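Long-range contacts in 6-phospho-alpha-glucosidase (PDB 6VC6), which probably hydrolyses 6-phospho-alpha-glucosides as a family 4 glycosidase, with a bound NAD and a manganese ion at its active site: residues Tyr4-Val9 with Asn28-Glu33; Met78-Met83 with Asn139-Asn144. All blocks are in the same frame, centred on the assembly; numbering follows the deposited sequence.

Interaction 1 of 2, residues Tyr4-Val9 with Asn28-Glu33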
# COMPACT_ATOMS: atom_id res chain seq x y z
N TYR A 4 6.78 -18.57 15.31
CA TYR A 4 5.51 -18.12 14.74
C TYR A 4 5.23 -18.80 13.41
O TYR A 4 6.15 -19.13 12.65
CB TYR A 4 5.52 -16.60 14.55
CG TYR A 4 5.68 -15.84 15.85
CD1 TYR A 4 4.57 -15.49 16.61
CD2 TYR A 4 6.93 -15.47 16.32
CE1 TYR A 4 4.71 -14.80 17.80
CE2 TYR A 4 7.08 -14.78 17.50
CZ TYR A 4 5.97 -14.45 18.24
OH TYR A 4 6.11 -13.76 19.42
N ASN A 5 3.94 -18.99 13.13
CA ASN A 5 3.46 -19.51 11.86
C ASN A 5 2.95 -18.34 11.02
O ASN A 5 2.13 -17.55 11.48
CB ASN A 5 2.35 -20.54 12.06
CG ASN A 5 2.84 -21.78 12.80
OD1 ASN A 5 4.03 -22.07 12.83
ND2 ASN A 5 1.90 -22.51 13.39
N VAL A 6 3.44 -18.24 9.78
CA VAL A 6 3.15 -17.12 8.91
C VAL A 6 2.61 -17.65 7.59
O VAL A 6 3.08 -18.67 7.08
CB VAL A 6 4.40 -16.24 8.67
CG1 VAL A 6 4.08 -15.08 7.74
CG2 VAL A 6 4.95 -15.74 9.99
N CYS A 7 1.61 -16.96 7.03
CA CYS A 7 1.09 -17.26 5.71
C CYS A 7 1.07 -15.98 4.88
O CYS A 7 0.58 -14.95 5.34
CB CYS A 7 -0.32 -17.86 5.78
SG CYS A 7 -1.17 -17.90 4.18
N ILE A 8 1.61 -16.06 3.66
CA ILE A 8 1.60 -14.95 2.72
C ILE A 8 0.47 -15.18 1.73
O ILE A 8 0.47 -16.17 0.99
CB ILE A 8 2.95 -14.81 2.00
CG1 ILE A 8 4.04 -14.36 2.97
CG2 ILE A 8 2.83 -13.83 0.84
CD1 ILE A 8 5.42 -14.29 2.35
N VAL A 9 -0.50 -14.27 1.72
CA VAL A 9 -1.58 -14.31 0.74
C VAL A 9 -1.13 -13.54 -0.49
O VAL A 9 -0.85 -12.34 -0.41
CB VAL A 9 -2.88 -13.73 1.32
CG1 VAL A 9 -3.92 -13.59 0.22
CG2 VAL A 9 -3.40 -14.61 2.44
N ASN A 28 16.87 -14.05 13.22
CA ASN A 28 17.01 -13.92 14.67
C ASN A 28 16.05 -12.90 15.26
O ASN A 28 15.66 -13.02 16.43
CB ASN A 28 18.46 -13.56 15.02
CG ASN A 28 19.43 -14.67 14.69
OD1 ASN A 28 19.07 -15.84 14.64
ND2 ASN A 28 20.69 -14.30 14.44
N GLU A 29 15.66 -11.89 14.47
CA GLU A 29 14.69 -10.91 14.95
C GLU A 29 13.27 -11.45 14.95
O GLU A 29 12.46 -11.06 15.80
CB GLU A 29 14.75 -9.65 14.09
CG GLU A 29 16.09 -8.92 14.10
CD GLU A 29 16.03 -7.62 13.33
OE1 GLU A 29 15.00 -7.35 12.68
OE2 GLU A 29 17.02 -6.85 13.38
N PHE A 30 12.95 -12.34 14.02
CA PHE A 30 11.58 -12.83 13.82
C PHE A 30 11.63 -14.34 13.65
O PHE A 30 11.65 -14.86 12.52
CB PHE A 30 10.94 -12.15 12.61
CG PHE A 30 9.47 -12.42 12.46
CD1 PHE A 30 8.58 -12.01 13.44
CD2 PHE A 30 8.98 -13.07 11.34
CE1 PHE A 30 7.22 -12.26 13.31
CE2 PHE A 30 7.63 -13.31 11.20
CZ PHE A 30 6.75 -12.91 12.19
N PRO A 31 11.65 -15.08 14.75
CA PRO A 31 11.76 -16.55 14.66
C PRO A 31 10.47 -17.17 14.15
O PRO A 31 9.40 -16.96 14.72
CB PRO A 31 12.06 -16.97 16.11
CG PRO A 31 11.45 -15.89 16.94
CD PRO A 31 11.58 -14.61 16.15
N MSE A 32 10.58 -17.93 13.07
CA MSE A 32 9.42 -18.60 12.50
C MSE A 32 9.57 -20.12 12.53
O MSE A 32 10.68 -20.64 12.42
CB MSE A 32 9.19 -18.15 11.06
CG MSE A 32 8.97 -16.66 10.90
SE MSE A 32 9.41 -16.07 9.10
CE MSE A 32 7.97 -16.95 8.13
N GLU A 33 8.45 -20.81 12.68
CA GLU A 33 8.44 -22.26 12.63
C GLU A 33 7.83 -22.80 11.34
O GLU A 33 8.27 -23.85 10.85
CB GLU A 33 7.67 -22.83 13.82
CG GLU A 33 7.62 -24.35 13.87
CD GLU A 33 8.35 -24.91 15.08
OE1 GLU A 33 8.88 -24.12 15.88
OE2 GLU A 33 8.37 -26.15 15.24
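Tyr-4 and Met-32 pair in parallel where the first beta-alpha-beta unit of the Rossmann-type nucleotide-binding fold closes: strand 4-9 leads into helix 16-25, and the chain returns through residues 28-31 to start strand 32-38. Two backbone bonds make the join. Tyr-4 N donates to Pro-31 O at 3.1 Å, and Glu-33 N donates to Tyr-4 O at 2.8 Å, so the tyrosine reaches the residues before and after its bridge partner. The same Tyr-4 O also takes a CA-H contact from Met-32, with Met-32 CA 3.3 Å away. Pro-31 O does double duty: besides accepting the amide hydrogen it lies in the plane of the tyrosine ring, at its edge, 3.3 Å from Tyr-4 CD2.

The apolar part rests on Tyr-4, Val-6, Phe-30 and Met-32. Phe-30 turns its CG anti to its own backbone N (chi1 -170°), which carries the ring toward strand 4-9, until Phe-30 CE2, at the ring edge, meets Val-6 CG2 at 3.8 Å. Its plane is within 3° of the Tyr-4 ring, but the two are slid apart and barely overlap. Met-32, a selenomethionine here, runs across Val-6 at about a right angle; a bend at chi3 (69°) brings its CE methyl within 3.7 Å of Val-6 CB. On the other side of the strand, Asn-5 lies alongside Glu-33, while its ND2 is held by Asp-77 O.

Beyond the bridge, Val-6 carries the pairing on through backbone bonds to Lys-34 and Val-36, and Asn-5 and Cys-7 bond to strand 80-83 on the opposite flank of strand 4-9. Helix 318-331 packs against the aromatic pair, with Ala-331 touching Tyr-4, and Ala-327 and Glu-328 touching Phe-30.

Interaction 2 of 2, residues Met78-Met83 with Asn139-Asn144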
# COMPACT_ATOMS: atom_id res chain seq x y z
N MSE A 78 -2.53 -20.25 12.28
CA MSE A 78 -1.60 -19.21 11.87
C MSE A 78 -1.56 -18.07 12.90
O MSE A 78 -2.57 -17.72 13.49
CB MSE A 78 -1.99 -18.65 10.50
CG MSE A 78 -1.69 -19.60 9.35
SE MSE A 78 0.21 -19.76 8.98
CE MSE A 78 0.31 -21.68 8.70
N ASP A 79 -0.36 -17.52 13.10
CA ASP A 79 -0.20 -16.36 13.97
C ASP A 79 -0.25 -15.05 13.20
O ASP A 79 -0.78 -14.05 13.71
CB ASP A 79 1.12 -16.46 14.74
CG ASP A 79 1.18 -17.66 15.66
OD1 ASP A 79 0.30 -17.77 16.55
OD2 ASP A 79 2.10 -18.49 15.50
N PHE A 80 0.28 -15.03 11.98
CA PHE A 80 0.33 -13.83 11.16
C PHE A 80 -0.04 -14.17 9.73
O PHE A 80 0.38 -15.21 9.20
CB PHE A 80 1.72 -13.18 11.20
CG PHE A 80 2.01 -12.45 12.47
CD1 PHE A 80 1.59 -11.14 12.65
CD2 PHE A 80 2.71 -13.07 13.50
CE1 PHE A 80 1.87 -10.46 13.82
CE2 PHE A 80 2.99 -12.39 14.67
CZ PHE A 80 2.56 -11.09 14.83
N ILE A 81 -0.82 -13.30 9.10
CA ILE A 81 -1.17 -13.41 7.69
C ILE A 81 -0.67 -12.16 6.99
O ILE A 81 -1.13 -11.05 7.29
CB ILE A 81 -2.69 -13.58 7.49
CG1 ILE A 81 -3.21 -14.75 8.32
CG2 ILE A 81 -3.00 -13.79 6.01
CD1 ILE A 81 -2.70 -16.10 7.88
N PHE A 82 0.27 -12.33 6.07
CA PHE A 82 0.80 -11.24 5.26
C PHE A 82 0.03 -11.23 3.94
O PHE A 82 0.16 -12.15 3.13
CB PHE A 82 2.30 -11.41 5.01
CG PHE A 82 3.16 -11.21 6.24
CD1 PHE A 82 2.59 -10.93 7.47
CD2 PHE A 82 4.54 -11.29 6.14
CE1 PHE A 82 3.39 -10.75 8.59
CE2 PHE A 82 5.34 -11.11 7.26
CZ PHE A 82 4.76 -10.84 8.48
N MSE A 83 -0.76 -10.18 3.72
CA MSE A 83 -1.58 -10.10 2.51
C MSE A 83 -1.01 -9.12 1.50
O MSE A 83 -0.84 -7.93 1.79
CB MSE A 83 -3.01 -9.71 2.88
CG MSE A 83 -3.57 -10.43 4.09
SE MSE A 83 -5.51 -10.48 4.11
CE MSE A 83 -5.80 -11.75 2.67
N ASN A 139 -8.09 -15.59 15.41
CA ASN A 139 -7.25 -14.66 16.15
C ASN A 139 -5.90 -14.29 15.52
O ASN A 139 -5.09 -13.64 16.15
CB ASN A 139 -7.07 -15.14 17.58
CG ASN A 139 -8.38 -15.61 18.19
OD1 ASN A 139 -9.33 -14.84 18.30
ND2 ASN A 139 -8.44 -16.88 18.57
N ALA A 140 -5.66 -14.71 14.28
CA ALA A 140 -4.41 -14.38 13.62
C ALA A 140 -4.37 -12.89 13.30
O ALA A 140 -5.38 -12.29 12.95
CB ALA A 140 -4.24 -15.20 12.35
N TRP A 141 -3.18 -12.30 13.42
CA TRP A 141 -2.99 -10.90 13.06
C TRP A 141 -2.86 -10.79 11.54
O TRP A 141 -1.98 -11.42 10.94
CB TRP A 141 -1.76 -10.32 13.75
CG TRP A 141 -2.08 -9.49 14.95
CD1 TRP A 141 -1.91 -9.84 16.26
CD2 TRP A 141 -2.64 -8.17 14.96
NE1 TRP A 141 -2.32 -8.81 17.08
CE2 TRP A 141 -2.77 -7.78 16.30
CE3 TRP A 141 -3.04 -7.28 13.95
CZ2 TRP A 141 -3.29 -6.54 16.67
CZ3 TRP A 141 -3.55 -6.05 14.33
CH2 TRP A 141 -3.67 -5.69 15.67
N ILE A 142 -3.74 -10.01 10.93
CA ILE A 142 -3.77 -9.84 9.48
C ILE A 142 -3.11 -8.51 9.15
O ILE A 142 -3.65 -7.44 9.44
CB ILE A 142 -5.20 -9.91 8.93
CG1 ILE A 142 -5.74 -11.34 9.06
CG2 ILE A 142 -5.24 -9.45 7.49
CD1 ILE A 142 -7.21 -11.47 8.71
N LEU A 143 -1.92 -8.57 8.55
CA LEU A 143 -1.20 -7.39 8.09
C LEU A 143 -1.36 -7.30 6.58
O LEU A 143 -0.94 -8.21 5.85
CB LEU A 143 0.28 -7.47 8.48
CG LEU A 143 0.59 -7.84 9.93
CD1 LEU A 143 2.08 -7.72 10.21
CD2 LEU A 143 -0.21 -6.97 10.89
N ASN A 144 -1.96 -6.21 6.10
CA ASN A 144 -2.38 -6.10 4.72
C ASN A 144 -1.58 -5.01 4.00
O ASN A 144 -1.57 -3.86 4.43
CB ASN A 144 -3.88 -5.79 4.63
CG ASN A 144 -4.34 -5.60 3.20
OD1 ASN A 144 -4.17 -6.48 2.36
ND2 ASN A 144 -4.94 -4.45 2.92
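Phe-80 holds its CG beside the backbone N (chi1 -75°), and from there the ring leans across to the neighbouring strand, where Phe-80 CD1 sits 3.6 Å from Trp-141 CB. The phenyl and the five-membered ring of the indole are inclined by only 22°, yet they are displaced enough to overlap very little. Met-83, a selenomethionine, also has CG beside its backbone N and is extended at chi2 (-157°), which sets SE 3.5 Å from Ile-142 CG2, the two side chains crossing at a slant; a bend at chi3 then turns the terminal methyl. Two residues along from Phe-80, Phe-82 and Leu-143 run side by side in the same direction, and Phe-82 CE1 meets Leu-143 CD1 at 3.7 Å.

These pairs ride on parallel strands 80-83 and 141-144, the fourth and fifth across from the outer strand 64-68 in the Rossmann-type part of the sheet. Their backbones bond in a regular parallel pattern: Trp-141 N to Asp-79 O, Ile-81 N to Trp-141 O, Leu-143 N to Ile-81 O and Met-83 N to Leu-143 O, the last at 2.9 Å. At the start of the pairing Ala-140 CB fits tightly against Met-78 O, 3.2 Å away.

The face bearing Phe-80, Phe-82, Trp-141 and Leu-143 packs on helix 318-331, the face bearing Met-83, Ile-142 and Asn-144 on helix 113-136. Asn-144 OD1 lies 3.5 Å from Met-83 CB, but the amide is positioned by hydrogen bonds outside the pair, ND2 to Asn-168 OD1 and OD1 to Ser-146 OG.

How the interactions relate
Strands 4-9 and 80-83 are direct neighbours, so interactions 1 and 2 are successive steps across the parallel part of one mixed sheet, their centres about 10 Å apart. The seam between them includes two probable hydrogen bonds, Val-9 N to Phe-82 O at 2.6 Å and Cys-7 O to Phe-82 N at 2.7 Å; Met-78 SE also packs against Val-6 C at 3.5 Å. Helix 318-331 touches both contacts. Interaction 2 approaches the active site with the C-terminal ends of its strands: the Met-83 side chain is about 7 Å from the bound NAD, and that of Asn-144 about 10 Å from the manganese ion held by Cys-170 and His-200.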